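Local coordinates for protein indole-3-acetic acid-amido synthetase GH3.15 (Arabidopsis thaliana, PDB 6E1Q) that catalyses ATP-dependent conjugation of glutamine, and possibly cysteine, to the auxin precursor indole-3-butyric acid, and likewise conjugates the herbicide 2,4-DB to glutamine, at residues S37-T42 with G400-R405; I286-W291 with G317-T322; G476-Y481 with A513-G518; P535-E540 with E571-S576. One frame throughout, in Å; residues are numbered along the deposited sequence.

Contact 1. Residues S37-T42 with G400-R405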
loop_
_atom_site.group_PDB
_atom_site.type_symbol
_atom_site.label_atom_id
_atom_site.label_comp_id
_atom_site.label_asym_id
_atom_site.label_seq_id
_atom_site.Cartn_x
_atom_site.Cartn_y
_atom_site.Cartn_z
ATOM N N SER A 37 11.549 -0.584 30.379
ATOM C CA SER A 37 11.922 0.286 31.493
ATOM C C SER A 37 11.105 1.574 31.480
ATOM O O SER A 37 10.546 1.974 32.503
ATOM C CB SER A 37 13.420 0.597 31.457
ATOM O OG SER A 37 14.193 -0.582 31.329
ATOM N N ARG A 38 11.009 2.227 30.321
ATOM C CA ARG A 38 10.322 3.512 30.259
ATOM C C ARG A 38 8.820 3.369 30.477
ATOM O O ARG A 38 8.187 4.297 30.995
ATOM C CB ARG A 38 10.615 4.205 28.921
ATOM C CG ARG A 38 11.946 4.972 28.933
ATOM C CD ARG A 38 12.516 5.284 27.545
ATOM N NE ARG A 38 13.981 5.390 27.578
ATOM C CZ ARG A 38 14.764 5.560 26.509
ATOM N NH1 ARG A 38 14.242 5.649 25.290
ATOM N NH2 ARG A 38 16.080 5.634 26.660
ATOM N N ASN A 39 8.237 2.219 30.120
ATOM C CA ASN A 39 6.790 2.031 30.185
ATOM C C ASN A 39 6.361 1.130 31.336
ATOM O O ASN A 39 5.230 0.630 31.337
ATOM C CB ASN A 39 6.272 1.477 28.857
ATOM C CG ASN A 39 6.442 2.460 27.723
ATOM O OD1 ASN A 39 5.766 3.490 27.671
ATOM N ND2 ASN A 39 7.356 2.156 26.812
ATOM N N ALA A 40 7.232 0.953 32.332
ATOM C CA ALA A 40 7.001 -0.017 33.397
ATOM C C ALA A 40 5.808 0.345 34.273
ATOM O O ALA A 40 5.223 -0.537 34.911
ATOM C CB ALA A 40 8.258 -0.143 34.263
ATOM N N GLN A 41 5.446 1.622 34.356
ATOM C CA GLN A 41 4.325 2.007 35.197
ATOM C C GLN A 41 3.070 2.336 34.395
ATOM O O GLN A 41 2.098 2.830 34.975
ATOM C CB GLN A 41 4.711 3.175 36.107
ATOM C CG GLN A 41 5.759 2.803 37.170
ATOM C CD GLN A 41 5.263 1.733 38.150
ATOM O OE1 GLN A 41 5.722 0.586 38.121
ATOM N NE2 GLN A 41 4.328 2.108 39.021
ATOM N N THR A 42 3.057 2.068 33.085
ATOM C CA THR A 42 1.805 2.170 32.340
ATOM C C THR A 42 0.804 1.150 32.873
ATOM O O THR A 42 1.174 0.105 33.420
ATOM C CB THR A 42 2.000 1.935 30.836
ATOM O OG1 THR A 42 2.468 0.595 30.605
ATOM C CG2 THR A 42 2.965 2.944 30.241
ATOM N N GLY A 400 3.085 2.385 22.567
ATOM C CA GLY A 400 2.092 1.697 23.372
ATOM C C GLY A 400 1.552 0.387 22.834
ATOM O O GLY A 400 0.495 -0.055 23.295
ATOM N N LEU A 401 2.235 -0.263 21.895
ATOM C CA LEU A 401 1.886 -1.621 21.482
ATOM C C LEU A 401 2.949 -2.605 21.965
ATOM O O LEU A 401 4.154 -2.331 21.881
ATOM C CB LEU A 401 1.737 -1.710 19.966
ATOM C CG LEU A 401 0.688 -0.743 19.401
ATOM C CD1 LEU A 401 0.650 -0.847 17.895
ATOM C CD2 LEU A 401 -0.688 -1.032 20.000
ATOM N N TYR A 402 2.496 -3.760 22.458
ATOM C CA TYR A 402 3.368 -4.762 23.052
ATOM C C TYR A 402 2.993 -6.115 22.472
ATOM O O TYR A 402 1.852 -6.559 22.631
ATOM C CB TYR A 402 3.232 -4.747 24.577
ATOM C CG TYR A 402 3.483 -3.374 25.141
ATOM C CD1 TYR A 402 4.779 -2.947 25.415
ATOM C CD2 TYR A 402 2.433 -2.487 25.368
ATOM C CE1 TYR A 402 5.021 -1.688 25.922
ATOM C CE2 TYR A 402 2.662 -1.217 25.883
ATOM C CZ TYR A 402 3.964 -0.829 26.153
ATOM O OH TYR A 402 4.234 0.419 26.648
ATOM N N ARG A 403 3.939 -6.743 21.772
ATOM C CA ARG A 403 3.751 -8.061 21.155
ATOM C C ARG A 403 2.458 -8.109 20.352
ATOM O O ARG A 403 1.571 -8.936 20.578
ATOM C CB ARG A 403 3.776 -9.180 22.196
ATOM C CG ARG A 403 4.905 -9.034 23.192
ATOM C CD ARG A 403 5.084 -10.288 24.010
ATOM N NE ARG A 403 5.806 -11.317 23.269
ATOM C CZ ARG A 403 5.840 -12.598 23.619
ATOM N NH1 ARG A 403 5.181 -13.013 24.696
ATOM N NH2 ARG A 403 6.531 -13.461 22.892
ATOM N N TYR A 404 2.382 -7.202 19.390
ATOM C CA TYR A 404 1.153 -6.918 18.679
ATOM C C TYR A 404 1.248 -7.518 17.283
ATOM O O TYR A 404 2.243 -7.323 16.576
ATOM C CB TYR A 404 0.926 -5.403 18.635
ATOM C CG TYR A 404 -0.159 -4.909 17.704
ATOM C CD1 TYR A 404 0.098 -4.721 16.341
ATOM C CD2 TYR A 404 -1.426 -4.574 18.191
ATOM C CE1 TYR A 404 -0.887 -4.233 15.481
ATOM C CE2 TYR A 404 -2.422 -4.095 17.332
ATOM C CZ TYR A 404 -2.145 -3.922 15.984
ATOM O OH TYR A 404 -3.110 -3.435 15.121
ATOM N N ARG A 405 0.219 -8.246 16.898
ATOM C CA ARG A 405 0.215 -8.949 15.630
ATOM C C ARG A 405 -0.168 -7.990 14.515
ATOM O O ARG A 405 -1.230 -7.365 14.553
ATOM C CB ARG A 405 -0.740 -10.137 15.693
ATOM C CG ARG A 405 -0.153 -11.301 16.477
ATOM C CD ARG A 405 -1.216 -12.351 16.747
ATOM N NE ARG A 405 -1.619 -13.004 15.510
ATOM C CZ ARG A 405 -2.651 -13.831 15.412
ATOM N NH1 ARG A 405 -3.379 -14.107 16.488
ATOM N NH2 ARG A 405 -2.950 -14.381 14.241
#
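Tyr402 OH meets the side chain of Asn39 at a type I beta turn, Asn39 to Thr42, that links helix 24-38 to helix 43-49. The contact joins the GH3 N-terminal domain, in 37-42, to the central domain, in 400-405. The phenol oxygen lies 3.2 Å from Asn39 CB, and the amide group stands beside it with its plane 75° from that of the ring. Asn39 CG sits anti to the carbonyl carbon (chi1 -66°), which carries the amide over toward the Tyr402 hydroxyl. Tyr402 adopts the same kind of rotamer, its ring reaching out of the segment that leads into strand 404-416. The pair touches by van der Waals contact; their polar ends are bonded elsewhere: Tyr402 OH to Ile86 O, Asn39 OD1 to Asp88 N and Asn39 ND2 to Ile35 O. Leu45 packs on both side chains. Asn39 O closes the turn by accepting from Thr42 N at 3.1 Å. The same oxygen takes a second bond from Thr42, the N-cap residue of helix 43-49: OG1 lies 2.9 Å from Asn39 O, in the carbonyl plane, with a C=O...OG1 angle of 153°.

Contact 2. Residues I286-W291 with G317-T322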
loop_
_atom_site.group_PDB
_atom_site.type_symbol
_atom_site.label_atom_id
_atom_site.label_comp_id
_atom_site.label_asym_id
_atom_site.label_seq_id
_atom_site.Cartn_x
_atom_site.Cartn_y
_atom_site.Cartn_z
ATOM N N ILE A 286 3.782 7.277 -21.079
ATOM C CA ILE A 286 3.314 8.636 -20.783
ATOM C C ILE A 286 3.960 9.201 -19.515
ATOM O O ILE A 286 4.221 10.408 -19.431
ATOM C CB ILE A 286 1.773 8.652 -20.675
ATOM C CG1 ILE A 286 1.249 10.095 -20.586
ATOM C CG2 ILE A 286 1.316 7.847 -19.472
ATOM C CD1 ILE A 286 1.597 10.954 -21.819
ATOM N N LEU A 287 4.233 8.355 -18.508
ATOM C CA LEU A 287 4.784 8.897 -17.263
ATOM C C LEU A 287 6.185 9.445 -17.477
ATOM O O LEU A 287 6.511 10.534 -16.989
ATOM C CB LEU A 287 4.793 7.847 -16.160
ATOM C CG LEU A 287 3.407 7.493 -15.622
ATOM C CD1 LEU A 287 3.543 6.468 -14.473
ATOM C CD2 LEU A 287 2.666 8.764 -15.173
ATOM N N LYS A 288 7.022 8.714 -18.217
ATOM C CA LYS A 288 8.342 9.238 -18.537
ATOM C C LYS A 288 8.250 10.420 -19.483
ATOM O O LYS A 288 9.047 11.358 -19.388
ATOM C CB LYS A 288 9.230 8.159 -19.156
ATOM C CG LYS A 288 10.715 8.453 -18.954
ATOM C CD LYS A 288 11.530 8.129 -20.181
ATOM C CE LYS A 288 12.962 7.768 -19.788
ATOM N NZ LYS A 288 13.529 8.694 -18.754
ATOM N N ARG A 289 7.316 10.381 -20.431
ATOM C CA ARG A 289 7.241 11.481 -21.385
ATOM C C ARG A 289 6.780 12.766 -20.709
ATOM O O ARG A 289 7.250 13.852 -21.055
ATOM C CB ARG A 289 6.333 11.100 -22.557
ATOM C CG ARG A 289 6.921 9.939 -23.329
ATOM C CD ARG A 289 6.229 9.675 -24.631
ATOM N NE ARG A 289 4.985 8.934 -24.465
ATOM C CZ ARG A 289 3.777 9.464 -24.645
ATOM N NH1 ARG A 289 3.656 10.748 -24.980
ATOM N NH2 ARG A 289 2.692 8.709 -24.495
ATOM N N LEU A 290 5.886 12.660 -19.721
ATOM C CA LEU A 290 5.442 13.846 -18.999
ATOM C C LEU A 290 6.487 14.320 -17.990
ATOM O O LEU A 290 6.655 15.530 -17.788
ATOM C CB LEU A 290 4.119 13.557 -18.299
ATOM C CG LEU A 290 2.920 13.411 -19.244
ATOM C CD1 LEU A 290 1.645 13.245 -18.454
ATOM C CD2 LEU A 290 2.801 14.629 -20.159
ATOM N N TRP A 291 7.208 13.389 -17.357
ATOM C CA TRP A 291 8.248 13.724 -16.390
ATOM C C TRP A 291 9.559 13.093 -16.857
ATOM O O TRP A 291 10.026 12.094 -16.291
ATOM C CB TRP A 291 7.807 13.310 -14.984
ATOM C CG TRP A 291 6.656 14.175 -14.535
ATOM C CD1 TRP A 291 6.737 15.482 -14.107
ATOM C CD2 TRP A 291 5.259 13.842 -14.533
ATOM N NE1 TRP A 291 5.487 15.966 -13.830
ATOM C CE2 TRP A 291 4.559 14.986 -14.083
ATOM C CE3 TRP A 291 4.528 12.693 -14.867
ATOM C CZ2 TRP A 291 3.163 15.008 -13.945
ATOM C CZ3 TRP A 291 3.143 12.717 -14.733
ATOM C CH2 TRP A 291 2.471 13.868 -14.281
ATOM N N GLY A 317 7.526 3.709 -19.343
ATOM C CA GLY A 317 8.599 3.983 -20.283
ATOM C C GLY A 317 9.971 3.609 -19.774
ATOM O O GLY A 317 10.959 4.279 -20.103
ATOM N N GLY A 318 10.057 2.560 -18.961
ATOM C CA GLY A 318 11.343 2.103 -18.472
ATOM C C GLY A 318 11.809 2.730 -17.174
ATOM O O GLY A 318 12.849 2.314 -16.647
ATOM N N LEU A 319 11.111 3.731 -16.646
ATOM C CA LEU A 319 11.443 4.181 -15.298
ATOM C C LEU A 319 11.322 2.995 -14.346
ATOM O O LEU A 319 10.311 2.279 -14.384
ATOM C CB LEU A 319 10.529 5.301 -14.835
ATOM C CG LEU A 319 10.651 6.588 -15.644
ATOM C CD1 LEU A 319 9.648 7.606 -15.147
ATOM C CD2 LEU A 319 12.065 7.094 -15.520
ATOM N N PRO A 320 12.328 2.722 -13.518
ATOM C CA PRO A 320 12.229 1.562 -12.631
ATOM C C PRO A 320 11.156 1.787 -11.577
ATOM O O PRO A 320 11.021 2.879 -11.019
ATOM C CB PRO A 320 13.634 1.451 -12.023
ATOM C CG PRO A 320 14.239 2.793 -12.181
ATOM C CD PRO A 320 13.634 3.404 -13.409
ATOM N N LEU A 321 10.347 0.760 -11.356
ATOM C CA LEU A 321 9.381 0.790 -10.267
ATOM C C LEU A 321 10.098 0.371 -8.998
ATOM O O LEU A 321 10.646 -0.739 -8.930
ATOM C CB LEU A 321 8.204 -0.137 -10.551
ATOM C CG LEU A 321 7.601 -0.079 -11.953
ATOM C CD1 LEU A 321 6.430 -1.036 -12.026
ATOM C CD2 LEU A 321 7.171 1.345 -12.302
ATOM N N THR A 322 10.126 1.252 -8.006
ATOM C CA THR A 322 10.812 0.942 -6.761
ATOM C C THR A 322 9.813 0.842 -5.616
ATOM O O THR A 322 8.776 1.506 -5.608
ATOM C CB THR A 322 11.892 1.985 -6.433
ATOM O OG1 THR A 322 11.298 3.287 -6.309
ATOM C CG2 THR A 322 12.940 2.018 -7.534
#
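Lys288, on the short helix 286-290, lays its aliphatic chain against Leu319 and the glycine turn before it. Along 286-291, Ile286 opens the helical turn: its carbonyl accepts from Leu290 N at 2.8 Å, while its side chain points away from 317-322. The carbonyl of Leu287 takes the next helical bond, from Trp291 N, and its side chain packs on Ile297 of strand 297-298, on which Leu319 also rests.

Lys288 carries the contact. Its CG lies anti to the backbone N (chi1 -156°), and bends at chi2 and chi4 lead the chain across the leucine. Lys288 CG is 3.8 Å from Leu319 CG, and farther out Lys288 NZ is 3.9 Å from Leu319 CD2, so the chain lies along the leucine from CG to NZ. The Lys288 CD methylene passes 3.9 Å from Gly317 O. Gly317 comes close in the backbone too, its CA 5.5 Å from the CA of Lys288; a CB there would fall 3.1 Å from Lys288 CB, a tight approach, and phi is positive (60°).

At the helix end, Trp291 is the first residue to depart from helical angles, and its indole turns toward strand 212-217.

This is helix-to-loop packing in the GH3 N-terminal domain, of the ANL adenylating clan: the end of helix 309-316 passes through Gly317 and Gly318, then Leu319 and Pro320, into strand 321-327, with helix 286-290 packed against that connection.

Contact 3. Residues G476-Y481 with A513-G518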
loop_
_atom_site.group_PDB
_atom_site.type_symbol
_atom_site.label_atom_id
_atom_site.label_comp_id
_atom_site.label_asym_id
_atom_site.label_seq_id
_atom_site.Cartn_x
_atom_site.Cartn_y
_atom_site.Cartn_z
ATOM N N GLY A 476 -22.782 -24.327 -5.003
ATOM C CA GLY A 476 -22.130 -23.038 -5.003
ATOM C C GLY A 476 -20.869 -23.043 -5.844
ATOM O O GLY A 476 -20.251 -24.082 -6.081
ATOM N N HIS A 477 -20.486 -21.858 -6.321
ATOM C CA HIS A 477 -19.252 -21.734 -7.090
ATOM C C HIS A 477 -18.711 -20.311 -6.998
ATOM O O HIS A 477 -19.420 -19.372 -6.630
ATOM C CB HIS A 477 -19.454 -22.151 -8.551
ATOM C CG HIS A 477 -20.218 -21.158 -9.369
ATOM N ND1 HIS A 477 -21.590 -21.035 -9.304
ATOM C CD2 HIS A 477 -19.800 -20.240 -10.273
ATOM C CE1 HIS A 477 -21.985 -20.092 -10.141
ATOM N NE2 HIS A 477 -20.919 -19.589 -10.737
ATOM N N TYR A 478 -17.428 -20.175 -7.320
ATOM C CA TYR A 478 -16.772 -18.880 -7.334
ATOM C C TYR A 478 -17.085 -18.136 -8.620
ATOM O O TYR A 478 -17.142 -18.724 -9.704
ATOM C CB TYR A 478 -15.258 -19.027 -7.219
ATOM C CG TYR A 478 -14.741 -19.562 -5.909
ATOM C CD1 TYR A 478 -15.592 -19.839 -4.851
ATOM C CD2 TYR A 478 -13.381 -19.790 -5.735
ATOM C CE1 TYR A 478 -15.096 -20.331 -3.655
ATOM C CE2 TYR A 478 -12.881 -20.266 -4.550
ATOM C CZ TYR A 478 -13.738 -20.543 -3.516
ATOM O OH TYR A 478 -13.231 -21.031 -2.337
ATOM N N VAL A 479 -17.260 -16.825 -8.489
ATOM C CA VAL A 479 -17.369 -15.896 -9.605
ATOM C C VAL A 479 -16.180 -14.943 -9.533
ATOM O O VAL A 479 -16.012 -14.243 -8.524
ATOM C CB VAL A 479 -18.688 -15.107 -9.548
ATOM C CG1 VAL A 479 -18.682 -14.011 -10.593
ATOM C CG2 VAL A 479 -19.882 -16.027 -9.743
ATOM N N ILE A 480 -15.373 -14.894 -10.595
ATOM C CA ILE A 480 -14.289 -13.915 -10.715
ATOM C C ILE A 480 -14.642 -12.899 -11.799
ATOM O O ILE A 480 -14.895 -13.269 -12.952
ATOM C CB ILE A 480 -12.940 -14.589 -11.014
ATOM C CG1 ILE A 480 -12.829 -15.917 -10.269
ATOM C CG2 ILE A 480 -11.794 -13.657 -10.643
ATOM C CD1 ILE A 480 -12.657 -15.782 -8.773
ATOM N N TYR A 481 -14.639 -11.610 -11.439
ATOM C CA TYR A 481 -14.883 -10.532 -12.397
ATOM C C TYR A 481 -13.553 -10.046 -12.977
ATOM O O TYR A 481 -12.670 -9.612 -12.235
ATOM C CB TYR A 481 -15.627 -9.362 -11.742
ATOM C CG TYR A 481 -16.976 -9.727 -11.150
ATOM C CD1 TYR A 481 -18.128 -9.722 -11.929
ATOM C CD2 TYR A 481 -17.093 -10.080 -9.808
ATOM C CE1 TYR A 481 -19.371 -10.069 -11.384
ATOM C CE2 TYR A 481 -18.324 -10.425 -9.255
ATOM C CZ TYR A 481 -19.453 -10.410 -10.048
ATOM O OH TYR A 481 -20.651 -10.749 -9.486
ATOM N N ALA A 513 -6.090 -27.594 -2.003
ATOM C CA ALA A 513 -6.619 -28.951 -2.045
ATOM C C ALA A 513 -8.060 -29.030 -1.558
ATOM O O ALA A 513 -8.821 -29.882 -2.035
ATOM C CB ALA A 513 -5.735 -29.880 -1.215
ATOM N N VAL A 514 -8.455 -28.174 -0.613
ATOM C CA VAL A 514 -9.825 -28.241 -0.112
ATOM C C VAL A 514 -10.798 -27.822 -1.203
ATOM O O VAL A 514 -11.820 -28.484 -1.429
ATOM C CB VAL A 514 -9.988 -27.396 1.167
ATOM C CG1 VAL A 514 -11.438 -27.403 1.628
ATOM C CG2 VAL A 514 -9.097 -27.938 2.276
ATOM N N TYR A 515 -10.482 -26.736 -1.914
ATOM C CA TYR A 515 -11.259 -26.372 -3.095
ATOM C C TYR A 515 -11.261 -27.507 -4.112
ATOM O O TYR A 515 -12.314 -27.910 -4.616
ATOM C CB TYR A 515 -10.700 -25.090 -3.733
ATOM C CG TYR A 515 -11.476 -24.667 -4.964
ATOM C CD1 TYR A 515 -11.155 -25.175 -6.229
ATOM C CD2 TYR A 515 -12.552 -23.791 -4.864
ATOM C CE1 TYR A 515 -11.884 -24.808 -7.358
ATOM C CE2 TYR A 515 -13.280 -23.413 -5.983
ATOM C CZ TYR A 515 -12.935 -23.928 -7.226
ATOM O OH TYR A 515 -13.658 -23.573 -8.331
ATOM N N ARG A 516 -10.081 -28.036 -4.429
ATOM C CA ARG A 516 -9.992 -28.963 -5.550
ATOM C C ARG A 516 -10.632 -30.301 -5.205
ATOM O O ARG A 516 -11.328 -30.894 -6.039
ATOM C CB ARG A 516 -8.535 -29.124 -5.972
ATOM C CG ARG A 516 -8.013 -27.893 -6.707
ATOM C CD ARG A 516 -6.578 -28.062 -7.193
ATOM N NE ARG A 516 -5.618 -27.891 -6.107
ATOM C CZ ARG A 516 -5.041 -28.893 -5.453
ATOM N NH1 ARG A 516 -5.321 -30.150 -5.771
ATOM N NH2 ARG A 516 -4.183 -28.638 -4.478
ATOM N N LYS A 517 -10.434 -30.777 -3.971
ATOM C CA LYS A 517 -11.158 -31.958 -3.512
ATOM C C LYS A 517 -12.662 -31.713 -3.543
ATOM O O LYS A 517 -13.437 -32.600 -3.920
ATOM C CB LYS A 517 -10.695 -32.345 -2.107
ATOM C CG LYS A 517 -11.305 -33.632 -1.594
ATOM C CD LYS A 517 -12.391 -33.427 -0.572
ATOM C CE LYS A 517 -12.308 -34.520 0.489
ATOM N NZ LYS A 517 -13.523 -34.565 1.337
ATOM N N GLY A 518 -13.089 -30.502 -3.175
ATOM C CA GLY A 518 -14.494 -30.154 -3.301
ATOM C C GLY A 518 -14.999 -30.269 -4.727
ATOM O O GLY A 518 -16.115 -30.733 -4.966
HETATM O O HOH W 1 -16.028 -22.449 -8.268
#
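Tyr515 OH has two partners, a water and Glu508 OE2, and the water ties it to the backbone N of Tyr478. The water donates to Tyr515 OH at 2.6 Å and accepts from Tyr478 N at 2.8 Å, bridging helix 513-522 to strand 477-485. It lies in the plane of the Tyr515 ring, at its edge.

The two rings meet directly as well. Tyr515 CE2 comes over one face of the Tyr478 ring, offset toward the rim, 3.5 Å from Tyr478 CE2. With centroids 4.9 Å apart and planes inclined at 42°, the pair is oblique, neither stacked nor edge-to-face. The two side chains run antiparallel, passing one another, so each hydroxyl ends near the other residue's side of the contact. Tyr515 has CG anti to its backbone nitrogen (chi1 -180°), extending the ring from the helix to the strand. In Tyr478, CG is instead anti to the carbonyl carbon (chi1 -67°), which brings its ring over to the Tyr515 side.

Beyond the ring pair, Tyr478 OH bonds to Thr439 OG1 and Asp437 OD2, so both buried phenols have polar partners. A leucine in place of Tyr478 would probably leave Thr439 and Asp437 without their hydroxyl mate and open a gap beside Tyr515 CD2 and CE2, although the water could still reach the backbone N.

The backbone of Tyr478 also pairs with Glu529, placing it within the small mixed sheet. The contact is thus a helix-on-sheet packing of the GH3 C-terminal domain, in which helix 513-522 meets strand 477-485 through a tyrosine pair and one bridging water.

Contact 4. Residues P535-E540 with E571-S576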
loop_
_atom_site.group_PDB
_atom_site.type_symbol
_atom_site.label_atom_id
_atom_site.label_comp_id
_atom_site.label_asym_id
_atom_site.label_seq_id
_atom_site.Cartn_x
_atom_site.Cartn_y
_atom_site.Cartn_z
ATOM N N PRO A 535 -15.059 -2.138 -19.592
ATOM C CA PRO A 535 -14.083 -1.176 -19.065
ATOM C C PRO A 535 -14.760 -0.093 -18.228
ATOM O O PRO A 535 -15.888 0.327 -18.507
ATOM C CB PRO A 535 -13.453 -0.583 -20.331
ATOM C CG PRO A 535 -13.595 -1.656 -21.358
ATOM C CD PRO A 535 -14.866 -2.399 -21.032
ATOM N N GLY A 536 -14.056 0.360 -17.190
ATOM C CA GLY A 536 -14.619 1.293 -16.235
ATOM C C GLY A 536 -15.411 0.660 -15.111
ATOM O O GLY A 536 -15.825 1.376 -14.188
ATOM N N ALA A 537 -15.633 -0.657 -15.155
ATOM C CA ALA A 537 -16.369 -1.326 -14.086
ATOM C C ALA A 537 -15.713 -1.104 -12.730
ATOM O O ALA A 537 -16.402 -0.936 -11.720
ATOM C CB ALA A 537 -16.465 -2.822 -14.364
ATOM N N PHE A 538 -14.383 -1.133 -12.678
ATOM C CA PHE A 538 -13.717 -1.090 -11.389
ATOM C C PHE A 538 -13.534 0.335 -10.880
ATOM O O PHE A 538 -13.345 0.519 -9.675
ATOM C CB PHE A 538 -12.392 -1.845 -11.475
ATOM C CG PHE A 538 -12.570 -3.323 -11.353
ATOM C CD1 PHE A 538 -12.631 -3.916 -10.099
ATOM C CD2 PHE A 538 -12.748 -4.112 -12.480
ATOM C CE1 PHE A 538 -12.836 -5.289 -9.963
ATOM C CE2 PHE A 538 -12.957 -5.496 -12.363
ATOM C CZ PHE A 538 -12.998 -6.082 -11.097
ATOM N N ASP A 539 -13.621 1.339 -11.761
ATOM C CA ASP A 539 -13.789 2.718 -11.301
ATOM C C ASP A 539 -15.186 2.963 -10.748
ATOM O O ASP A 539 -15.340 3.677 -9.754
ATOM C CB ASP A 539 -13.502 3.702 -12.423
ATOM C CG ASP A 539 -12.058 3.753 -12.764
ATOM O OD1 ASP A 539 -11.265 3.150 -12.006
ATOM O OD2 ASP A 539 -11.713 4.407 -13.763
ATOM N N GLU A 540 -16.219 2.391 -11.376
ATOM C CA GLU A 540 -17.557 2.484 -10.795
ATOM C C GLU A 540 -17.593 1.827 -9.421
ATOM O O GLU A 540 -18.188 2.364 -8.479
ATOM C CB GLU A 540 -18.601 1.840 -11.720
ATOM C CG GLU A 540 -20.043 1.876 -11.140
ATOM C CD GLU A 540 -21.114 1.300 -12.089
ATOM O OE1 GLU A 540 -20.771 0.923 -13.226
ATOM O OE2 GLU A 540 -22.303 1.224 -11.699
ATOM N N GLU A 571 -22.454 -6.885 -11.213
ATOM C CA GLU A 571 -23.292 -7.767 -12.012
ATOM C C GLU A 571 -23.853 -7.054 -13.238
ATOM O O GLU A 571 -23.953 -7.663 -14.306
ATOM C CB GLU A 571 -24.409 -8.379 -11.152
ATOM C CG GLU A 571 -24.043 -9.718 -10.450
ATOM C CD GLU A 571 -23.573 -10.842 -11.399
ATOM O OE1 GLU A 571 -23.635 -10.680 -12.637
ATOM O OE2 GLU A 571 -23.124 -11.895 -10.895
ATOM N N ALA A 572 -24.178 -5.765 -13.146
ATOM C CA ALA A 572 -24.706 -5.180 -14.374
ATOM C C ALA A 572 -23.616 -4.612 -15.280
ATOM O O ALA A 572 -23.935 -4.081 -16.346
ATOM C CB ALA A 572 -25.776 -4.120 -14.065
ATOM N N ASN A 573 -22.347 -4.728 -14.916
ATOM C CA ASN A 573 -21.286 -4.471 -15.885
ATOM C C ASN A 573 -20.874 -5.716 -16.671
ATOM O O ASN A 573 -20.018 -5.612 -17.558
ATOM C CB ASN A 573 -20.045 -3.878 -15.203
ATOM C CG ASN A 573 -20.219 -2.411 -14.841
ATOM O OD1 ASN A 573 -19.849 -1.514 -15.620
ATOM N ND2 ASN A 573 -20.712 -2.156 -13.623
ATOM N N VAL A 574 -21.452 -6.880 -16.369
ATOM C CA VAL A 574 -21.009 -8.140 -16.961
ATOM C C VAL A 574 -21.371 -8.188 -18.441
ATOM O O VAL A 574 -22.525 -7.960 -18.822
ATOM C CB VAL A 574 -21.625 -9.329 -16.209
ATOM C CG1 VAL A 574 -21.477 -10.609 -17.022
ATOM C CG2 VAL A 574 -20.966 -9.492 -14.853
ATOM N N ILE A 575 -20.380 -8.493 -19.283
ATOM C CA ILE A 575 -20.593 -8.749 -20.709
ATOM C C ILE A 575 -20.798 -10.237 -20.952
ATOM O O ILE A 575 -21.893 -10.702 -21.296
ATOM C CB ILE A 575 -19.398 -8.303 -21.570
ATOM C CG1 ILE A 575 -18.991 -6.868 -21.316
ATOM C CG2 ILE A 575 -19.693 -8.565 -23.057
ATOM C CD1 ILE A 575 -17.689 -6.551 -22.033
ATOM N N SER A 576 -19.705 -10.975 -20.830
ATOM C CA SER A 576 -19.664 -12.390 -21.117
ATOM C C SER A 576 -19.351 -13.139 -19.835
ATOM O O SER A 576 -18.770 -12.588 -18.891
ATOM C CB SER A 576 -18.626 -12.688 -22.196
ATOM O OG SER A 576 -17.504 -11.830 -22.085
#
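Glu540 reaches Asn573 through an extended chain, with CG anti to the backbone N (chi1 179°), which carries the carboxylate well clear of its helix. From the other side, Asn573 has CG anti to the carbonyl carbon (chi1 -76°), directing its amide toward that helix. The groups meet in one hydrogen bond, Asn573 ND2 to Glu540 OE1, 3.1 Å long.

The bond is fairly straight at the hydrogen, 163°, and OE1 lies practically in the amide plane of Asn573. Seen from the acceptor it is less regular: the donor stands above the carboxylate plane, and the two flat groups are steeply turned against each other. Asn573 ND2 has a second acceptor, Ile569 O in the preceding helix 564-571, which would limit rotation of the amide. Beneath the polar pair, Ala537 CB rests against the asparagine, 3.8 Å from both Asn573 CB and Asn573 CG.

Without the amide, as with an alanine here in place of Asn573, Glu540 OE1 and Ile569 O would probably lose the donor they share, and Ala537 CB the amide's share of its packing.

Asn573 is the third residue of a type I beta turn, Glu571 to Val574, whose closing bond from Val574 N to Glu571 O is weak at 3.3 Å. Its backbone also bonds with Lys534, while Gly536 N and Phe538 N are held by the Glu483 carboxylate at the start of helix 537-547. Far from the annotated sites, the contact joins two connections of the GH3 C-terminal domain: the first turn of a helix that follows strand 529-533, and the turn entering its antiparallel neighbour, strand 574-579.

Contacts 3 and 4 are the only pair that touch: their centres are 22 Å apart, both reach the sheet containing strands 477-485 and 574-579, and Tyr481 OH approaches Glu571 OE2 at 3.1 Å, a probable weak hydrogen bond. Tyr481 also packs on Phe538 and Val574. Contact 2 is nested along the chain inside the loop closed by contact 1, yet their centres lie 44 Å apart on opposite sides of the chain's centre. Contact 2 is about 15 Å from contact 4 at the nearest atoms. Toward the active site, the Leu319 side chain is about 12 Å from a bound (2,4-dichlorophenoxy)acetic acid, and that of Tyr402 about 11 Å from the side chain of ATP-binding Glu330.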